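Local coordinates for protein putative citrate lyase (Ralstonia eutropha, PDB 3QQW) that probably acts as a magnesium-dependent lyase of the citrate lyase and HpcH/HpaI aldolase family, perhaps cleaving citramalyl-CoA or a related acyl-CoA thioester, at residues H224-N229 with R251-Y256; E234-D239 with Q261-A266. One frame throughout, in Å; residues are numbered along the deposited sequence.

Contacts 1 and 2 lie at the seventh and eighth beta-alpha units of a TIM barrel, and their segments alternate along the chain: the end of strand 221-224, helix 233-247, strand 251-254, helix 260-267. Contact 1 joins the end of strand 221-224 and the loop after it to strand 251-254; contact 2 packs the two helices against each other. Their centres are 9 Å apart. Met252 and Ile263 bridge them, with Met252 CB 3.7 Å from Ile263 CG2, and Ile263 CD1 also comes within 3.4 Å of Trp253 O. Contact 1 reaches the predicted substrate site, as the Trp253 side chain is about 3 Å from that of Arg88; contact 2 lies away from it.

Contact 1: residues H224-N229 with R251-Y256; sequences HNVCLN and RMWSIY
His224 and Met252 form a parallel bridge in which His224 N donates to Arg251 O (2.8 Å) from above the carbonyl plane, while Trp253 N donates to His224 O (3.0 Å) nearly along the C=O axis. Beyond this bridge the paired strands give way to water: one molecule accepts from Cys227 N and donates to Trp253 O. The side chains of His224 and Met252, a selenomethionine, run alongside each other on one face of the sheet. With CG anti to the backbone N (chi1 -166°) and an extended chain, Met252 brings SE to the imidazole edge, 3.7 Å from His224 ND1, and carries CE on to Cys227, whose CB is 3.8 Å away. NE2, the other imidazole nitrogen, is hydrogen-bonded to Lys208 NZ. In the loop after the bridge, Val226 makes the apolar part of the contact: its CG1 branch touches Trp253 CB (3.5 Å), near the plane of the indole at its edge, and also reaches Ile255 CG2 (3.7 Å), the Ile255 side chain crossing it at about a right angle. The indole extends beyond Val226, and its NE1 is hydrogen-bonded to Asp174 OD1. Such pairing of neighbouring parallel strands is characteristic of a TIM barrel, here between strands seven and eight; at its C-terminal end Trp253 closely approaches Arg88, predicted to bind substrate.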
ATOM      1  N   HIS C 224       3.077 -11.637 -14.453  1.00 35.05           N
ATOM      2  CA  HIS C 224       3.860 -10.459 -14.773  1.00 34.56           C
ATOM      3  C   HIS C 224       3.793 -10.124 -16.258  1.00 39.70           C
ATOM      4  O   HIS C 224       3.609 -11.005 -17.082  1.00 39.09           O
ATOM      5  CB  HIS C 224       5.307 -10.679 -14.331  1.00 35.38           C
ATOM      6  CG  HIS C 224       6.118  -9.415 -14.268  1.00 38.55           C
ATOM      7  ND1 HIS C 224       7.142  -9.172 -15.160  1.00 40.54           N
ATOM      8  CD2 HIS C 224       6.028  -8.367 -13.413  1.00 39.22           C
ATOM      9  CE1 HIS C 224       7.614  -7.977 -14.843  1.00 40.30           C
ATOM     10  NE2 HIS C 224       6.980  -7.457 -13.800  1.00 39.64           N
ATOM     11  N   ASN C 225       3.925  -8.829 -16.588  1.00 39.30           N
ATOM     12  CA  ASN C 225       3.981  -8.273 -17.952  1.00 39.88           C
ATOM     13  C   ASN C 225       5.243  -8.790 -18.669  1.00 42.94           C
ATOM     14  O   ASN C 225       6.161  -9.283 -18.017  1.00 41.31           O
ATOM     15  CB  ASN C 225       3.978  -6.732 -17.904  1.00 39.93           C
ATOM     16  CG  ASN C 225       4.912  -6.185 -16.850  1.00 49.83           C
ATOM     17  OD1 ASN C 225       4.643  -6.283 -15.653  1.00 44.12           O
ATOM     18  ND2 ASN C 225       6.041  -5.636 -17.263  1.00 36.84           N
ATOM     19  N   VAL C 226       5.279  -8.671 -20.002  1.00 40.11           N
ATOM     20  CA  VAL C 226       6.380  -9.129 -20.855  1.00 40.82           C
ATOM     21  C   VAL C 226       7.693  -8.389 -20.583  1.00 49.17           C
ATOM     22  O   VAL C 226       7.726  -7.284 -20.014  1.00 50.18           O
ATOM     23  CB  VAL C 226       6.011  -8.964 -22.365  1.00 44.54           C
ATOM     24  CG1 VAL C 226       4.796  -9.818 -22.756  1.00 42.81           C
ATOM     25  CG2 VAL C 226       5.772  -7.497 -22.726  1.00 44.38           C
ATOM     26  N   CYS C 227       8.777  -8.986 -21.064  1.00 47.91           N
ATOM     27  CA  CYS C 227      10.069  -8.332 -21.127  1.00 49.00           C
ATOM     28  C   CYS C 227      10.124  -7.726 -22.528  1.00 54.86           C
ATOM     29  O   CYS C 227       9.727  -8.383 -23.498  1.00 53.70           O
ATOM     30  CB  CYS C 227      11.218  -9.300 -20.863  1.00 50.19           C
ATOM     31  SG  CYS C 227      12.863  -8.536 -21.016  1.00 56.92           S
ATOM     32  N   LEU C 228      10.544  -6.471 -22.649  1.00 55.22           N
ATOM     33  CA  LEU C 228      10.578  -5.812 -23.965  1.00 56.81           C
ATOM     34  C   LEU C 228      11.798  -6.271 -24.809  1.00 61.73           C
ATOM     35  O   LEU C 228      11.795  -6.107 -26.036  1.00 62.51           O
ATOM     36  CB  LEU C 228      10.498  -4.279 -23.828  1.00 57.36           C
ATOM     37  CG  LEU C 228       9.141  -3.789 -23.272  1.00 60.41           C
ATOM     38  CD1 LEU C 228       9.185  -2.349 -22.909  1.00 62.54           C
ATOM     39  CD2 LEU C 228       7.965  -4.084 -24.221  1.00 60.15           C
ATOM     40  N   ASN C 229      12.782  -6.918 -24.158  1.00 56.55           N
ATOM     41  CA  ASN C 229      13.914  -7.537 -24.821  1.00 57.89           C
ATOM     42  C   ASN C 229      13.443  -8.897 -25.310  1.00 62.33           C
ATOM     43  O   ASN C 229      13.087  -9.764 -24.506  1.00 61.45           O
ATOM     44  CB  ASN C 229      15.109  -7.641 -23.886  1.00 60.56           C
ATOM     45  CG  ASN C 229      16.384  -7.920 -24.627  1.00 77.94           C
ATOM     46  OD1 ASN C 229      16.463  -8.846 -25.445  1.00 61.56           O
ATOM     47  ND2 ASN C 229      17.403  -7.104 -24.366  1.00 70.92           N
ATOM     48  N   ARG C 251       3.976 -16.337 -12.725  1.00 34.30           N
ATOM     49  CA  ARG C 251       3.768 -16.483 -14.158  1.00 34.11           C
ATOM     50  C   ARG C 251       4.213 -15.194 -14.837  1.00 38.23           C
ATOM     51  O   ARG C 251       4.289 -14.145 -14.196  1.00 37.03           O
ATOM     52  CB  ARG C 251       2.289 -16.774 -14.416  1.00 32.72           C
ATOM     53  CG  ARG C 251       1.885 -17.172 -15.816  1.00 35.46           C
ATOM     54  CD  ARG C 251       0.498 -17.759 -15.651  1.00 38.07           C
ATOM     55  NE  ARG C 251      -0.274 -17.845 -16.881  1.00 36.43           N
ATOM     56  CZ  ARG C 251      -0.564 -18.981 -17.497  1.00 44.04           C
ATOM     57  NH1 ARG C 251      -0.088 -20.126 -17.040  1.00 34.65           N
ATOM     58  NH2 ARG C 251      -1.339 -18.983 -18.568  1.00 37.57           N
HETATM   59  N   MSE C 252       4.519 -15.280 -16.140  1.00 35.95           N
HETATM   60  CA  MSE C 252       4.912 -14.131 -16.927  1.00 34.26           C
HETATM   61  C   MSE C 252       4.566 -14.351 -18.361  1.00 39.01           C
HETATM   62  O   MSE C 252       4.775 -15.444 -18.890  1.00 40.42           O
HETATM   63  CB  MSE C 252       6.415 -13.873 -16.785  1.00 36.64           C
HETATM   64  CG  MSE C 252       6.828 -12.516 -17.284  1.00 41.35           C
HETATM   65 SE   MSE C 252       8.631 -12.190 -16.773  0.75 47.33          SE
HETATM   66  CE  MSE C 252       9.150 -11.020 -18.241  1.00 44.77           C
ATOM     67  N   TRP C 253       4.120 -13.283 -19.015  1.00 34.74           N
ATOM     68  CA  TRP C 253       3.788 -13.284 -20.431  1.00 34.49           C
ATOM     69  C   TRP C 253       5.035 -13.350 -21.304  1.00 41.35           C
ATOM     70  O   TRP C 253       6.095 -12.846 -20.941  1.00 42.95           O
ATOM     71  CB  TRP C 253       2.993 -12.026 -20.776  1.00 33.13           C
ATOM     72  CG  TRP C 253       1.567 -12.015 -20.315  1.00 33.89           C
ATOM     73  CD1 TRP C 253       0.991 -12.829 -19.383  1.00 36.67           C
ATOM     74  CD2 TRP C 253       0.537 -11.125 -20.764  1.00 33.29           C
ATOM     75  NE1 TRP C 253      -0.340 -12.519 -19.239  1.00 36.65           N
ATOM     76  CE2 TRP C 253      -0.652 -11.483 -20.085  1.00 37.36           C
ATOM     77  CE3 TRP C 253       0.482 -10.107 -21.740  1.00 34.21           C
ATOM     78  CZ2 TRP C 253      -1.873 -10.820 -20.304  1.00 35.68           C
ATOM     79  CZ3 TRP C 253      -0.732  -9.463 -21.966  1.00 34.88           C
ATOM     80  CH2 TRP C 253      -1.882  -9.797 -21.231  1.00 34.90           C
ATOM     81  N   SER C 254       4.872 -13.912 -22.495  1.00 38.37           N
ATOM     82  CA  SER C 254       5.884 -13.990 -23.530  1.00 39.21           C
ATOM     83  C   SER C 254       5.296 -13.483 -24.845  1.00 46.39           C
ATOM     84  O   SER C 254       4.141 -13.793 -25.155  1.00 45.70           O
ATOM     85  CB  SER C 254       6.368 -15.426 -23.682  1.00 40.99           C
ATOM     86  OG  SER C 254       7.096 -15.583 -24.885  1.00 45.72           O
ATOM     87  N   ILE C 255       6.075 -12.724 -25.617  1.00 45.86           N
ATOM     88  CA  ILE C 255       5.627 -12.220 -26.922  1.00 46.45           C
ATOM     89  C   ILE C 255       6.550 -12.713 -28.035  1.00 52.98           C
ATOM     90  O   ILE C 255       6.260 -12.501 -29.209  1.00 54.57           O
ATOM     91  CB  ILE C 255       5.451 -10.689 -26.970  1.00 49.63           C
ATOM     92  CG1 ILE C 255       6.661  -9.941 -26.348  1.00 51.53           C
ATOM     93  CG2 ILE C 255       4.096 -10.308 -26.370  1.00 46.68           C
ATOM     94  CD1 ILE C 255       6.745  -8.431 -26.636  1.00 63.78           C
ATOM     95  N   TYR C 256       7.639 -13.384 -27.672  1.00 50.27           N
ATOM     96  CA  TYR C 256       8.594 -13.941 -28.629  1.00 51.53           C
ATOM     97  C   TYR C 256       9.055 -15.324 -28.123  1.00 53.21           C
ATOM     98  O   TYR C 256       9.323 -15.470 -26.930  1.00 51.28           O
ATOM     99  CB  TYR C 256       9.771 -12.983 -28.878  1.00 55.14           C
ATOM    100  CG  TYR C 256      10.510 -13.306 -30.154  1.00 61.37           C
ATOM    101  CD1 TYR C 256       9.965 -12.992 -31.399  1.00 63.74           C
ATOM    102  CD2 TYR C 256      11.736 -13.974 -30.125  1.00 63.82           C
ATOM    103  CE1 TYR C 256      10.629 -13.312 -32.580  1.00 66.59           C
ATOM    104  CE2 TYR C 256      12.400 -14.313 -31.301  1.00 66.41           C
ATOM    105  CZ  TYR C 256      11.846 -13.972 -32.529  1.00 74.53           C
ATOM    106  OH  TYR C 256      12.483 -14.264 -33.717  1.00 76.57           O
TER
HETATM  107  O   HOH W   1       8.439 -11.726 -21.700  1.00 37.30           O

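Contact 2: residues E234-D239 with Q261-A266; sequences EVIASD and QPIVNA
A chi1 of -54° sets the CG2 methyl of Ile236 anti to its backbone N, where it meets Pro262 and Ile263 on the facing helix; in Ile263 a chi1 of -70° leaves CG1 beside the backbone N, with this methylene turned to the same methyl. Ile236 CG2 thus touches Ile263 CG1 at 3.8 Å and Pro262 CB at 4.0 Å. The two isoleucine side chains cross at about a right angle. Pro262 offers the CB corner of its ring, which Ile236 approaches obliquely. The same CB lies 4.0 Å from Ala237 N, bringing the proline against the main chain as well as against side chains. Ala237 CB adds a looser apolar contact with Pro262 CB, 4.4 Å away. One turn further along, Ala266 directs its methyl at the other helix and stands 3.9 Å from Ala237 O. The small side chains of Ala237 and Ala266 are consistent with the close approach of the helices: the axes of the two short segments pass 8.3 Å apart, with a crossing angle of -38°. No hydrogen bond joins the two segments, which meet mainly through aliphatic groups; farther along helix 233-247, Arg244 NH1 makes a weak hydrogen bond to Ala266 O. Along the helices the packing continues, with Pro262 touching Ala233 and Ala266 touching Ala240 and Cys241. Toward the barrel, Ile263 leans on Met252 and Cys25, from the eighth and first strands. Successive helices packed side by side around a parallel barrel, each following its own strand, are characteristic of the outer layer of the TIM-barrel fold.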
ATOM      1  N   GLU C 234      19.478 -13.521 -20.868  1.00 62.21           N
ATOM      2  CA  GLU C 234      19.927 -12.993 -19.578  1.00 61.86           C
ATOM      3  C   GLU C 234      19.032 -11.853 -19.064  1.00 63.14           C
ATOM      4  O   GLU C 234      18.784 -11.792 -17.857  1.00 60.72           O
ATOM      5  CB  GLU C 234      21.383 -12.534 -19.647  1.00 66.02           C
ATOM      6  CG  GLU C 234      22.369 -13.689 -19.617  1.00 79.63           C
ATOM      7  CD  GLU C 234      23.828 -13.305 -19.475  1.00101.67           C
ATOM      8  OE1 GLU C 234      24.336 -12.544 -20.331  1.00 92.20           O
ATOM      9  OE2 GLU C 234      24.476 -13.807 -18.528  1.00 96.34           O
ATOM     10  N   VAL C 235      18.557 -10.970 -19.975  1.00 58.63           N
ATOM     11  CA  VAL C 235      17.689  -9.829 -19.664  1.00 56.69           C
ATOM     12  C   VAL C 235      16.269 -10.339 -19.339  1.00 58.09           C
ATOM     13  O   VAL C 235      15.632  -9.830 -18.398  1.00 58.01           O
ATOM     14  CB  VAL C 235      17.677  -8.778 -20.810  1.00 60.90           C
ATOM     15  CG1 VAL C 235      16.721  -7.627 -20.500  1.00 59.28           C
ATOM     16  CG2 VAL C 235      19.075  -8.239 -21.073  1.00 63.22           C
ATOM     17  N   ILE C 236      15.790 -11.344 -20.112  1.00 50.86           N
ATOM     18  CA  ILE C 236      14.476 -11.952 -19.918  1.00 47.88           C
ATOM     19  C   ILE C 236      14.469 -12.664 -18.541  1.00 52.37           C
ATOM     20  O   ILE C 236      13.566 -12.409 -17.715  1.00 49.89           O
ATOM     21  CB  ILE C 236      14.052 -12.896 -21.092  1.00 49.05           C
ATOM     22  CG1 ILE C 236      14.133 -12.175 -22.452  1.00 48.89           C
ATOM     23  CG2 ILE C 236      12.636 -13.461 -20.852  1.00 46.64           C
ATOM     24  CD1 ILE C 236      14.405 -13.077 -23.670  1.00 57.23           C
ATOM     25  N   ALA C 237      15.517 -13.493 -18.276  1.00 49.33           N
ATOM     26  CA  ALA C 237      15.667 -14.226 -17.019  1.00 48.05           C
ATOM     27  C   ALA C 237      15.699 -13.268 -15.825  1.00 52.42           C
ATOM     28  O   ALA C 237      15.040 -13.534 -14.809  1.00 51.50           O
ATOM     29  CB  ALA C 237      16.916 -15.060 -17.050  1.00 50.31           C
ATOM     30  N   SER C 238      16.412 -12.134 -15.974  1.00 47.99           N
ATOM     31  CA  SER C 238      16.540 -11.109 -14.942  1.00 47.53           C
ATOM     32  C   SER C 238      15.166 -10.520 -14.562  1.00 48.57           C
ATOM     33  O   SER C 238      14.873 -10.421 -13.375  1.00 48.97           O
ATOM     34  CB  SER C 238      17.501 -10.008 -15.385  1.00 50.29           C
ATOM     35  OG  SER C 238      17.542  -8.996 -14.389  1.00 57.69           O
ATOM     36  N   ASP C 239      14.332 -10.174 -15.556  1.00 44.31           N
ATOM     37  CA  ASP C 239      12.974  -9.662 -15.334  1.00 43.09           C
ATOM     38  C   ASP C 239      12.090 -10.710 -14.644  1.00 45.99           C
ATOM     39  O   ASP C 239      11.430 -10.392 -13.653  1.00 44.70           O
ATOM     40  CB  ASP C 239      12.330  -9.219 -16.659  1.00 44.57           C
ATOM     41  CG  ASP C 239      12.726  -7.827 -17.122  1.00 54.58           C
ATOM     42  OD1 ASP C 239      13.677  -7.248 -16.538  1.00 56.36           O
ATOM     43  OD2 ASP C 239      12.094  -7.317 -18.067  1.00 61.51           O
ATOM     44  N   GLN C 261      11.745 -20.339 -22.589  1.00 47.02           N
ATOM     45  CA  GLN C 261      12.669 -21.076 -21.742  1.00 48.52           C
ATOM     46  C   GLN C 261      13.268 -20.183 -20.630  1.00 52.42           C
ATOM     47  O   GLN C 261      13.167 -20.611 -19.481  1.00 52.26           O
ATOM     48  CB  GLN C 261      13.748 -21.790 -22.566  1.00 52.40           C
ATOM     49  CG  GLN C 261      13.912 -23.270 -22.187  1.00 72.58           C
ATOM     50  CD  GLN C 261      12.725 -24.137 -22.545  1.00 77.58           C
ATOM     51  OE1 GLN C 261      12.395 -24.322 -23.714  1.00 72.37           O
ATOM     52  NE2 GLN C 261      12.076 -24.685 -21.539  1.00 62.89           N
ATOM     53  N   PRO C 262      13.764 -18.934 -20.869  1.00 50.31           N
ATOM     54  CA  PRO C 262      14.262 -18.112 -19.735  1.00 50.36           C
ATOM     55  C   PRO C 262      13.189 -17.839 -18.665  1.00 51.89           C
ATOM     56  O   PRO C 262      13.517 -17.857 -17.480  1.00 52.36           O
ATOM     57  CB  PRO C 262      14.704 -16.803 -20.398  1.00 52.22           C
ATOM     58  CG  PRO C 262      14.956 -17.158 -21.807  1.00 57.33           C
ATOM     59  CD  PRO C 262      13.985 -18.241 -22.156  1.00 51.99           C
ATOM     60  N   ILE C 263      11.910 -17.655 -19.066  1.00 45.72           N
ATOM     61  CA  ILE C 263      10.817 -17.410 -18.112  1.00 43.68           C
ATOM     62  C   ILE C 263      10.551 -18.687 -17.308  1.00 49.19           C
ATOM     63  O   ILE C 263      10.516 -18.611 -16.075  1.00 50.40           O
ATOM     64  CB  ILE C 263       9.534 -16.848 -18.772  1.00 44.79           C
ATOM     65  CG1 ILE C 263       9.752 -15.385 -19.244  1.00 45.03           C
ATOM     66  CG2 ILE C 263       8.328 -16.929 -17.812  1.00 44.19           C
ATOM     67  CD1 ILE C 263       8.738 -14.847 -20.268  1.00 49.31           C
ATOM     68  N   VAL C 264      10.389 -19.855 -17.990  1.00 43.56           N
ATOM     69  CA  VAL C 264      10.122 -21.139 -17.336  1.00 42.68           C
ATOM     70  C   VAL C 264      11.249 -21.467 -16.321  1.00 50.69           C
ATOM     71  O   VAL C 264      10.958 -21.750 -15.159  1.00 49.11           O
ATOM     72  CB  VAL C 264       9.910 -22.279 -18.380  1.00 45.91           C
ATOM     73  CG1 VAL C 264       9.936 -23.666 -17.732  1.00 46.28           C
ATOM     74  CG2 VAL C 264       8.609 -22.064 -19.160  1.00 43.30           C
ATOM     75  N   ASN C 265      12.520 -21.375 -16.758  1.00 50.56           N
ATOM     76  CA  ASN C 265      13.673 -21.693 -15.933  1.00 52.59           C
ATOM     77  C   ASN C 265      13.808 -20.750 -14.741  1.00 55.46           C
ATOM     78  O   ASN C 265      14.122 -21.219 -13.646  1.00 56.87           O
ATOM     79  CB  ASN C 265      14.954 -21.732 -16.772  1.00 56.37           C
ATOM     80  CG  ASN C 265      15.000 -22.951 -17.682  1.00 93.66           C
ATOM     81  OD1 ASN C 265      15.109 -22.841 -18.906  1.00 98.48           O
ATOM     82  ND2 ASN C 265      14.871 -24.153 -17.119  1.00 82.90           N
ATOM     83  N   ALA C 266      13.515 -19.457 -14.914  1.00 49.46           N
ATOM     84  CA  ALA C 266      13.584 -18.496 -13.795  1.00 48.13           C
ATOM     85  C   ALA C 266      12.509 -18.776 -12.727  1.00 50.69           C
ATOM     86  O   ALA C 266      12.732 -18.527 -11.547  1.00 49.99           O
ATOM     87  CB  ALA C 266      13.428 -17.085 -14.315  1.00 47.59           C
TER